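Local structure of putative streptothricin acetyltransferase (Bacillus anthracis, 3PP9) at residues P20-S25 with I88-L93; E104-D109 with C149-K154. The protein binds acetyl coenzyme A and probably transfers its acetyl group to streptothricin-type antibiotics, as a member of the GNAT acetyltransferase family. All coordinates share one frame; numbering follows the deposited sequence.

Both contacts lie in the GNAT fold, contact 2 in the acetyl coenzyme A site and contact 1 at its border, their centres about 11 Å apart. Contact 1 sets the loop 20-25 against strand 86-95; contact 2 sets the next strand, 101-108, against helix 146-154. The two strands are antiparallel neighbours in the mixed central sheet, joined by backbone hydrogen bonds such as Val92 N to Asp105 O at 2.8 Å. Along the chain the contacts come in series, the first closing before the second opens. Thr107 bridges them, its CG2 lying 3.7 Å from Ile22 CG2. The loop therefore packs on the strand that binds the pantetheine arm, and its Asp24 itself touches acetyl coenzyme A.

Contact 1: residues P20-S25 with I88-L93; sequences PEIDDS and IGFIVL
At the border of the acetyl coenzyme A pocket, the loop 20-25, which leads into strand 25-36, passes the ends of strands 86-95 and 101-108 and touches the former through Ile22 and Phe90. The methyl CD1 of Ile22 comes to the edge of the Phe90 ring, close to the ring plane, 3.9 Å from Phe90 CD1 and 4.0 Å from Phe90 CE1. The branch reaches this far because CG1 lies beside the backbone N (chi1 -72°) and the chain then runs extended to CD1. Ile22 CD1 also comes within 4.3 Å of Gly89 N on the strand backbone. Just beyond, the loop turns on Asp23. Its OD1 accepts from Ser25 N at 2.9 Å, an Asx turn, and from Ser25 OG at 2.6 Å through the syn lone pair. Asp23 N in turn is bonded to Asp109 OD1, while Asp24, a residue of the cofactor pocket, bonds through OD2 to Leu58 N. Between loop and strand there is no hydrogen bond: this junction rests on apolar contact around one isoleucine methyl, and the loop's polar bonds are made within itself and to residues such as Asp109 and Leu58, not to this strand.

Contact 2: residues E104-D109 with C149-K154; sequences EDITVD and CKFYEK. With ACO (acetyl coenzyme *a), chain D.
Ile106 O accepts a hydrogen bond from the amide N4P of acetyl coenzyme A at 2.8 Å, with an N-H...O angle of 161°, and so pairs the pantetheine arm with strand 101-108 much as a further strand would. This is the GNAT cofactor site, where such an arm typically enters the splay between two central parallel strands, here 101-108 and 136-142, with helix 146-154 across the arm from the first. Ile106 N donates to the acetyl carbonyl oxygen O at 3.1 Å, a bond that would be expected to polarise the thioester, and Val108 N donates almost straight to O9P (172°). Two polar backbone groups of Ile106 are thus spent on the cofactor, while its side chain crosses to the helix. With CG1 anti to the backbone N (chi1 179°) and the chain extended, CD1 reaches 4.0 Å from Phe151 CE2, meeting the ring obliquely. One face of Phe151 takes the cofactor carbon CCP, which sits over the ring centre, and O5B lies at its edge. Phe151 CD2 lies over one face of the Tyr152 ring, toward its rim, and that ring turns an edge to the thioester sulfur S1P. On strand 101-108 itself, Thr107 OG1 donates to the syn lone pair of Asp105 OD1. Gly116, Gly118 and Lys119 are among the further residues that hydrogen-bond to the cofactor. The hydroxyl of Tyr152 is buried with no hydrogen-bond partner in the model: Tyr152 OH lies 3.2 Å from Ile106 CG2 and 3.3 Å from the acetyl carbon C.

Contact 1: residues P20-S25 with I88-L93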
ATOM      1  N   PRO A  20       2.248  14.830  26.143  1.00 37.03           N
ATOM      2  CA  PRO A  20       0.990  15.532  26.285  1.00 37.79           C
ATOM      3  C   PRO A  20      -0.026  15.220  25.201  1.00 36.81           C
ATOM      4  O   PRO A  20       0.293  14.532  24.226  1.00 35.65           O
ATOM      5  CB  PRO A  20       1.422  16.987  26.151  1.00 38.18           C
ATOM      6  CG  PRO A  20       2.500  16.925  25.108  1.00 37.36           C
ATOM      7  CD  PRO A  20       3.194  15.597  25.311  1.00 36.88           C
ATOM      8  N   GLU A  21      -1.253  15.695  25.419  1.00 37.93           N
ATOM      9  CA  GLU A  21      -2.329  15.558  24.449  1.00 37.52           C
ATOM     10  C   GLU A  21      -1.929  16.513  23.342  1.00 35.41           C
ATOM     11  O   GLU A  21      -1.669  17.689  23.594  1.00 36.30           O
ATOM     12  CB  GLU A  21      -3.696  16.001  25.008  1.00 39.48           C
ATOM     13  CG  GLU A  21      -4.280  15.126  26.100  1.00 43.82           C
ATOM     14  CD  GLU A  21      -5.602  15.648  26.674  1.00 48.76           C
ATOM     15  OE1 GLU A  21      -6.034  16.773  26.317  1.00 51.57           O
ATOM     16  OE2 GLU A  21      -6.207  14.927  27.501  1.00 52.13           O
ATOM     17  N   ILE A  22      -1.830  15.997  22.134  1.00 32.33           N
ATOM     18  CA  ILE A  22      -1.463  16.815  21.001  1.00 30.30           C
ATOM     19  C   ILE A  22      -2.675  16.849  20.101  1.00 28.28           C
ATOM     20  O   ILE A  22      -3.247  15.808  19.812  1.00 28.69           O
ATOM     21  CB  ILE A  22      -0.237  16.226  20.322  1.00 30.08           C
ATOM     22  CG1 ILE A  22       0.980  16.470  21.229  1.00 31.19           C
ATOM     23  CG2 ILE A  22      -0.023  16.854  18.957  1.00 29.49           C
ATOM     24  CD1 ILE A  22       2.222  15.834  20.774  1.00 32.05           C
ATOM     25  N   ASP A  23      -3.075  18.050  19.688  1.00 25.31           N
ATOM     26  CA  ASP A  23      -4.243  18.212  18.827  1.00 23.02           C
ATOM     27  C   ASP A  23      -3.834  17.932  17.381  1.00 20.60           C
ATOM     28  O   ASP A  23      -3.173  18.768  16.772  1.00 18.11           O
ATOM     29  CB  ASP A  23      -4.779  19.635  18.972  1.00 22.91           C
ATOM     30  CG  ASP A  23      -6.077  19.866  18.202  1.00 24.94           C
ATOM     31  OD1 ASP A  23      -6.475  19.005  17.391  1.00 25.09           O
ATOM     32  OD2 ASP A  23      -6.713  20.911  18.432  1.00 26.48           O
ATOM     33  N   ASP A  24      -4.206  16.765  16.852  1.00 20.03           N
ATOM     34  CA  ASP A  24      -3.880  16.415  15.463  1.00 21.08           C
ATOM     35  C   ASP A  24      -5.070  16.630  14.548  1.00 20.76           C
ATOM     36  O   ASP A  24      -5.062  16.163  13.405  1.00 20.03           O
ATOM     37  CB  ASP A  24      -3.338  14.970  15.272  1.00 22.15           C
ATOM     38  CG  ASP A  24      -4.405  13.880  15.448  1.00 27.21           C
ATOM     39  OD1 ASP A  24      -5.531  14.183  15.869  1.00 29.01           O
ATOM     40  OD2 ASP A  24      -4.102  12.690  15.148  1.00 29.93           O
ATOM     41  N   SER A  25      -6.094  17.333  15.024  1.00 20.95           N
ATOM     42  CA  SER A  25      -7.247  17.592  14.180  1.00 20.53           C
ATOM     43  C   SER A  25      -6.926  18.679  13.171  1.00 19.91           C
ATOM     44  O   SER A  25      -6.035  19.512  13.372  1.00 19.56           O
ATOM     45  CB  SER A  25      -8.486  17.983  15.003  1.00 21.66           C
ATOM     46  OG  SER A  25      -8.361  19.254  15.630  1.00 23.60           O
ATOM     47  N   ILE A  88       5.572  19.402  21.148  1.00 16.71           N
ATOM     48  CA  ILE A  88       4.576  20.095  20.313  1.00 16.58           C
ATOM     49  C   ILE A  88       4.354  19.441  18.941  1.00 16.39           C
ATOM     50  O   ILE A  88       3.577  19.940  18.121  1.00 16.48           O
ATOM     51  CB  ILE A  88       4.927  21.581  20.120  1.00 16.66           C
ATOM     52  CG1 ILE A  88       6.211  21.747  19.287  1.00 17.16           C
ATOM     53  CG2 ILE A  88       5.006  22.273  21.485  1.00 17.77           C
ATOM     54  CD1 ILE A  88       6.485  23.196  18.815  1.00 20.63           C
ATOM     55  N   GLY A  89       5.063  18.352  18.676  1.00 15.59           N
ATOM     56  CA  GLY A  89       4.900  17.664  17.400  1.00 14.53           C
ATOM     57  C   GLY A  89       5.769  16.423  17.345  1.00 13.96           C
ATOM     58  O   GLY A  89       6.614  16.234  18.207  1.00 14.38           O
ATOM     59  N   PHE A  90       5.524  15.560  16.368  1.00 14.17           N
ATOM     60  CA  PHE A  90       6.295  14.341  16.247  1.00 12.92           C
ATOM     61  C   PHE A  90       6.141  13.760  14.843  1.00 12.92           C
ATOM     62  O   PHE A  90       5.264  14.161  14.076  1.00 12.07           O
ATOM     63  CB  PHE A  90       5.870  13.313  17.312  1.00 14.54           C
ATOM     64  CG  PHE A  90       4.441  12.892  17.208  1.00 15.58           C
ATOM     65  CD1 PHE A  90       3.457  13.539  17.931  1.00 16.21           C
ATOM     66  CD2 PHE A  90       4.068  11.871  16.369  1.00 17.22           C
ATOM     67  CE1 PHE A  90       2.125  13.152  17.821  1.00 19.04           C
ATOM     68  CE2 PHE A  90       2.732  11.478  16.258  1.00 17.68           C
ATOM     69  CZ  PHE A  90       1.766  12.137  16.970  1.00 19.16           C
ATOM     70  N   ILE A  91       7.064  12.875  14.486  1.00 11.43           N
ATOM     71  CA  ILE A  91       7.017  12.180  13.219  1.00 11.92           C
ATOM     72  C   ILE A  91       7.338  10.702  13.492  1.00 12.72           C
ATOM     73  O   ILE A  91       8.255  10.391  14.273  1.00 12.99           O
ATOM     74  CB  ILE A  91       7.931  12.818  12.133  1.00 11.93           C
ATOM     75  CG1 ILE A  91       7.646  12.215  10.767  1.00 11.48           C
ATOM     76  CG2 ILE A  91       9.406  12.716  12.537  1.00 12.39           C
ATOM     77  CD1 ILE A  91       8.284  13.009   9.619  1.00 13.04           C
ATOM     78  N   VAL A  92       6.533   9.818  12.883  1.00 11.78           N
ATOM     79  CA  VAL A  92       6.629   8.368  13.041  1.00 12.62           C
ATOM     80  C   VAL A  92       7.112   7.791  11.711  1.00 12.26           C
ATOM     81  O   VAL A  92       6.484   7.983  10.671  1.00 12.76           O
ATOM     82  CB  VAL A  92       5.259   7.764  13.407  1.00 12.30           C
ATOM     83  CG1 VAL A  92       5.380   6.272  13.714  1.00 14.22           C
ATOM     84  CG2 VAL A  92       4.620   8.487  14.633  1.00 14.73           C
ATOM     85  N   LEU A  93       8.220   7.063  11.749  1.00 12.10           N
ATOM     86  CA  LEU A  93       8.822   6.523  10.546  1.00 12.46           C
ATOM     87  C   LEU A  93       9.130   5.031  10.603  1.00 13.45           C
ATOM     88  O   LEU A  93       9.428   4.500  11.668  1.00 14.28           O
ATOM     89  CB  LEU A  93      10.197   7.204  10.398  1.00 13.31           C
ATOM     90  CG  LEU A  93      10.177   8.722  10.284  1.00 12.98           C
ATOM     91  CD1 LEU A  93      11.564   9.306  10.438  1.00 14.69           C
ATOM     92  CD2 LEU A  93       9.563   9.151   8.981  1.00 15.63           C
TER

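Contact 2: residues E104-D109 with C149-K154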
ATOM      1  N   GLU A 104       4.504   7.244   8.767  1.00 14.01           N
ATOM      2  CA  GLU A 104       3.254   6.701   9.254  1.00 14.77           C
ATOM      3  C   GLU A 104       2.352   7.807   9.773  1.00 15.13           C
ATOM      4  O   GLU A 104       1.122   7.697   9.671  1.00 16.12           O
ATOM      5  CB  GLU A 104       3.517   5.728  10.388  1.00 16.55           C
ATOM      6  CG  GLU A 104       4.225   4.457   9.962  1.00 20.22           C
ATOM      7  CD  GLU A 104       3.345   3.487   9.212  1.00 27.42           C
ATOM      8  OE1 GLU A 104       2.120   3.695   9.112  1.00 31.04           O
ATOM      9  OE2 GLU A 104       3.887   2.487   8.721  1.00 34.96           O
ATOM     10  N   ASP A 105       2.967   8.855  10.343  1.00 14.17           N
ATOM     11  CA  ASP A 105       2.236   9.987  10.900  1.00 14.21           C
ATOM     12  C   ASP A 105       3.178  11.130  11.174  1.00 14.33           C
ATOM     13  O   ASP A 105       4.300  10.908  11.652  1.00 13.97           O
ATOM     14  CB  ASP A 105       1.578   9.549  12.237  1.00 14.95           C
ATOM     15  CG  ASP A 105       0.751  10.644  12.947  1.00 20.08           C
ATOM     16  OD1 ASP A 105       0.845  11.843  12.639  1.00 22.99           O
ATOM     17  OD2 ASP A 105      -0.006  10.260  13.908  1.00 19.10           O
ATOM     18  N   ILE A 106       2.766  12.323  10.779  1.00 13.57           N
ATOM     19  CA  ILE A 106       3.491  13.533  11.131  1.00 13.26           C
ATOM     20  C   ILE A 106       2.410  14.442  11.696  1.00 12.93           C
ATOM     21  O   ILE A 106       1.360  14.634  11.078  1.00 13.73           O
ATOM     22  CB  ILE A 106       4.319  14.189  10.019  1.00 13.43           C
ATOM     23  CG1 ILE A 106       4.989  15.475  10.558  1.00 11.67           C
ATOM     24  CG2 ILE A 106       3.442  14.526   8.773  1.00 12.86           C
ATOM     25  CD1 ILE A 106       5.885  16.203   9.562  1.00 13.38           C
ATOM     26  N   THR A 107       2.644  14.949  12.899  1.00 11.91           N
ATOM     27  CA  THR A 107       1.687  15.839  13.531  1.00 13.17           C
ATOM     28  C   THR A 107       2.369  16.969  14.263  1.00 12.88           C
ATOM     29  O   THR A 107       3.337  16.758  14.982  1.00 13.33           O
ATOM     30  CB  THR A 107       0.828  15.111  14.577  1.00 13.53           C
ATOM     31  OG1 THR A 107      -0.027  14.155  13.930  1.00 17.22           O
ATOM     32  CG2 THR A 107      -0.069  16.092  15.350  1.00 18.45           C
ATOM     33  N   VAL A 108       1.858  18.179  14.048  1.00 12.79           N
ATOM     34  CA  VAL A 108       2.290  19.347  14.792  1.00 13.08           C
ATOM     35  C   VAL A 108       1.012  19.812  15.529  1.00 13.55           C
ATOM     36  O   VAL A 108      -0.080  19.909  14.929  1.00 13.48           O
ATOM     37  CB  VAL A 108       2.887  20.450  13.897  1.00 13.41           C
ATOM     38  CG1 VAL A 108       3.070  21.763  14.682  1.00 13.42           C
ATOM     39  CG2 VAL A 108       4.217  19.981  13.314  1.00 14.25           C
ATOM     40  N   ASP A 109       1.125  20.055  16.833  1.00 14.29           N
ATOM     41  CA  ASP A 109      -0.001  20.510  17.651  1.00 16.10           C
ATOM     42  C   ASP A 109      -0.658  21.680  16.912  1.00 16.55           C
ATOM     43  O   ASP A 109       0.026  22.594  16.447  1.00 15.04           O
ATOM     44  CB  ASP A 109       0.534  20.937  19.023  1.00 17.10           C
ATOM     45  CG  ASP A 109      -0.550  21.185  20.082  1.00 23.17           C
ATOM     46  OD1 ASP A 109      -1.667  20.654  20.001  1.00 24.08           O
ATOM     47  OD2 ASP A 109      -0.224  21.883  21.074  1.00 30.35           O
ATOM     48  N   CYS A 149      -1.240  17.998   1.772  1.00 14.11           N
ATOM     49  CA  CYS A 149      -0.752  17.893   0.388  1.00 15.03           C
ATOM     50  C   CYS A 149       0.142  19.085   0.023  1.00 15.45           C
ATOM     51  O   CYS A 149       1.231  18.905  -0.528  1.00 16.60           O
ATOM     52  CB  CYS A 149      -1.897  17.738  -0.600  1.00 15.02           C
ATOM     53  SG  CYS A 149      -2.763  16.127  -0.460  1.00 18.20           S
ATOM     54  N   LYS A 150      -0.311  20.297   0.328  0.50 15.59           N
ATOM     55  CA  LYS A 150       0.480  21.495   0.027  0.50 16.09           C
ATOM     56  C   LYS A 150       1.787  21.474   0.810  0.50 15.56           C
ATOM     57  O   LYS A 150       2.832  21.858   0.289  0.50 16.29           O
ATOM     58  CB  LYS A 150      -0.318  22.757   0.323  0.50 16.34           C
ATOM     59  CG  LYS A 150      -1.490  22.977  -0.624  0.50 18.70           C
ATOM     60  CD  LYS A 150      -1.013  23.225  -2.044  0.50 20.32           C
ATOM     61  CE  LYS A 150      -2.179  23.486  -2.985  0.50 22.72           C
ATOM     62  NZ  LYS A 150      -1.729  23.834  -4.354  0.50 22.74           N
ATOM     63  N   PHE A 151       1.733  21.017   2.056  1.00 14.63           N
ATOM     64  CA  PHE A 151       2.932  20.917   2.888  1.00 13.51           C
ATOM     65  C   PHE A 151       3.952  19.959   2.241  1.00 13.64           C
ATOM     66  O   PHE A 151       5.133  20.295   2.098  1.00 15.17           O
ATOM     67  CB  PHE A 151       2.534  20.396   4.275  1.00 13.39           C
ATOM     68  CG  PHE A 151       3.706  19.944   5.128  1.00 13.19           C
ATOM     69  CD1 PHE A 151       4.555  20.862   5.709  1.00 14.05           C
ATOM     70  CD2 PHE A 151       3.924  18.600   5.374  1.00 13.45           C
ATOM     71  CE1 PHE A 151       5.616  20.434   6.492  1.00 14.99           C
ATOM     72  CE2 PHE A 151       4.984  18.166   6.160  1.00 14.23           C
ATOM     73  CZ  PHE A 151       5.825  19.091   6.727  1.00 14.94           C
ATOM     74  N   TYR A 152       3.512  18.772   1.829  1.00 16.15           N
ATOM     75  CA  TYR A 152       4.445  17.825   1.188  1.00 15.81           C
ATOM     76  C   TYR A 152       5.020  18.404  -0.107  1.00 15.99           C
ATOM     77  O   TYR A 152       6.210  18.222  -0.405  1.00 15.71           O
ATOM     78  CB  TYR A 152       3.809  16.443   0.972  1.00 15.47           C
ATOM     79  CG  TYR A 152       3.422  15.784   2.265  1.00 16.06           C
ATOM     80  CD1 TYR A 152       4.369  15.487   3.226  1.00 23.57           C
ATOM     81  CD2 TYR A 152       2.115  15.379   2.498  1.00 19.49           C
ATOM     82  CE1 TYR A 152       4.009  14.882   4.428  1.00 24.21           C
ATOM     83  CE2 TYR A 152       1.765  14.767   3.680  1.00 18.82           C
ATOM     84  CZ  TYR A 152       2.718  14.517   4.634  1.00 22.26           C
ATOM     85  OH  TYR A 152       2.359  13.909   5.835  1.00 24.85           O
ATOM     86  N   GLU A 153       4.185  19.095  -0.869  0.50 16.75           N
ATOM     87  CA  GLU A 153       4.618  19.708  -2.125  0.50 17.41           C
ATOM     88  C   GLU A 153       5.717  20.755  -1.854  0.50 18.32           C
ATOM     89  O   GLU A 153       6.680  20.855  -2.611  0.50 19.18           O
ATOM     90  CB  GLU A 153       3.412  20.329  -2.813  0.50 18.13           C
ATOM     91  CG  GLU A 153       3.665  20.825  -4.212  0.50 19.11           C
ATOM     92  CD  GLU A 153       2.418  21.421  -4.825  0.50 21.36           C
ATOM     93  OE1 GLU A 153       1.899  22.437  -4.309  0.50 25.62           O
ATOM     94  OE2 GLU A 153       1.981  20.904  -5.866  0.50 25.16           O
ATOM     95  N   LYS A 154       5.560  21.538  -0.786  1.00 19.13           N
ATOM     96  CA  LYS A 154       6.553  22.536  -0.387  1.00 21.16           C
ATOM     97  C   LYS A 154       7.857  21.884   0.067  1.00 21.12           C
ATOM     98  O   LYS A 154       8.944  22.466  -0.103  1.00 22.84           O
ATOM     99  CB  LYS A 154       6.027  23.470   0.713  1.00 22.87           C
ATOM    100  CG  LYS A 154       5.058  24.532   0.265  1.00 28.47           C
ATOM    101  CD  LYS A 154       5.740  25.544  -0.641  1.00 32.91           C
ATOM    102  CE  LYS A 154       4.800  26.670  -1.017  1.00 37.14           C
ATOM    103  NZ  LYS A 154       5.462  27.625  -1.933  1.00 41.02           N
TER
HETATM  104  N1A ACO D 185      -1.685  25.194   3.358  1.00 29.02           N
HETATM  105  C2A ACO D 185      -0.719  25.549   2.491  1.00 28.70           C
HETATM  106  N3A ACO D 185       0.590  25.426   2.760  1.00 30.20           N
HETATM  107  C4A ACO D 185       0.989  24.922   3.956  1.00 29.28           C
HETATM  108  C5A ACO D 185      -0.016  24.536   4.949  1.00 27.75           C
HETATM  109  C6A ACO D 185      -1.421  24.710   4.589  1.00 26.25           C
HETATM  110  N6A ACO D 185      -2.373  24.364   5.477  1.00 27.51           N
HETATM  111  N7A ACO D 185       0.633  24.092   6.031  1.00 28.73           N
HETATM  112  C8A ACO D 185       1.955  24.185   5.763  1.00 29.44           C
HETATM  113  N9A ACO D 185       2.161  24.671   4.525  1.00 30.82           N
HETATM  114  C1B ACO D 185       3.452  24.977   3.887  1.00 32.60           C
HETATM  115  C2B ACO D 185       4.018  26.211   4.594  1.00 32.87           C
HETATM  116  O2B ACO D 185       3.543  27.470   4.096  1.00 34.62           O
HETATM  117  C3B ACO D 185       5.504  26.048   4.417  1.00 33.63           C
HETATM  118  O3B ACO D 185       5.881  26.598   3.162  1.00 39.84           O
HETATM  119  P3B ACO D 185       7.222  27.458   2.953  1.00 45.17           P
HETATM  120  O7A ACO D 185       8.346  26.498   3.283  1.00 46.89           O
HETATM  121  O8A ACO D 185       7.059  28.594   3.930  1.00 46.64           O
HETATM  122  O9A ACO D 185       7.117  27.835   1.489  1.00 46.64           O
HETATM  123  C4B ACO D 185       5.698  24.545   4.395  1.00 29.78           C
HETATM  124  O4B ACO D 185       4.435  23.960   4.040  1.00 29.58           O
HETATM  125  C5B ACO D 185       6.172  24.029   5.748  1.00 26.71           C
HETATM  126  O5B ACO D 185       5.108  24.192   6.689  1.00 19.05           O
HETATM  127  P1A ACO D 185       5.364  24.000   8.260  1.00 17.15           P
HETATM  128  O1A ACO D 185       5.020  25.282   8.982  1.00 18.24           O
HETATM  129  O2A ACO D 185       6.734  23.409   8.414  1.00 18.36           O
HETATM  130  O3A ACO D 185       4.239  22.879   8.571  1.00 16.50           O
HETATM  131  P2A ACO D 185       3.547  22.580   9.978  1.00 16.49           P
HETATM  132  O4A ACO D 185       2.273  23.375   9.963  1.00 15.80           O
HETATM  133  O5A ACO D 185       4.492  22.733  11.139  1.00 16.83           O
HETATM  134  O6A ACO D 185       3.229  20.999   9.883  1.00 15.39           O
HETATM  135  CBP ACO D 185       1.587  19.355   9.267  1.00 13.83           C
HETATM  136  CCP ACO D 185       2.537  20.440   8.778  1.00 16.22           C
HETATM  137  CDP ACO D 185       0.957  18.676   8.059  1.00 16.43           C
HETATM  138  CEP ACO D 185       2.365  18.335  10.095  1.00 15.99           C
HETATM  139  CAP ACO D 185       0.494  19.975  10.148  1.00 14.88           C
HETATM  140  OAP ACO D 185      -0.394  20.772   9.318  1.00 18.77           O
HETATM  141  C9P ACO D 185      -0.363  18.969  10.861  1.00 14.07           C
HETATM  142  O9P ACO D 185       0.010  18.428  11.872  1.00 13.62           O
HETATM  143  N8P ACO D 185      -1.572  18.683  10.360  1.00 15.01           N
HETATM  144  C7P ACO D 185      -2.511  17.764  11.009  1.00 17.19           C
HETATM  145  C6P ACO D 185      -2.065  16.326  10.985  1.00 15.87           C
HETATM  146  C5P ACO D 185      -1.852  15.905   9.558  1.00 17.41           C
HETATM  147  O5P ACO D 185      -2.623  16.231   8.675  1.00 17.15           O
HETATM  148  N4P ACO D 185      -0.790  15.169   9.311  1.00 16.28           N
HETATM  149  C3P ACO D 185      -0.440  14.668   7.995  1.00 17.01           C
HETATM  150  C2P ACO D 185      -1.300  13.428   7.757  1.00 19.97           C
HETATM  151  S1P ACO D 185      -0.629  12.387   6.477  1.00 20.00           S
HETATM  152  C   ACO D 185       0.616  11.576   7.281  1.00 20.28           C
HETATM  153  O   ACO D 185       0.856  11.816   8.446  1.00 19.33           O
HETATM  154  CH3 ACO D 185       1.423  10.574   6.529  1.00 19.76           C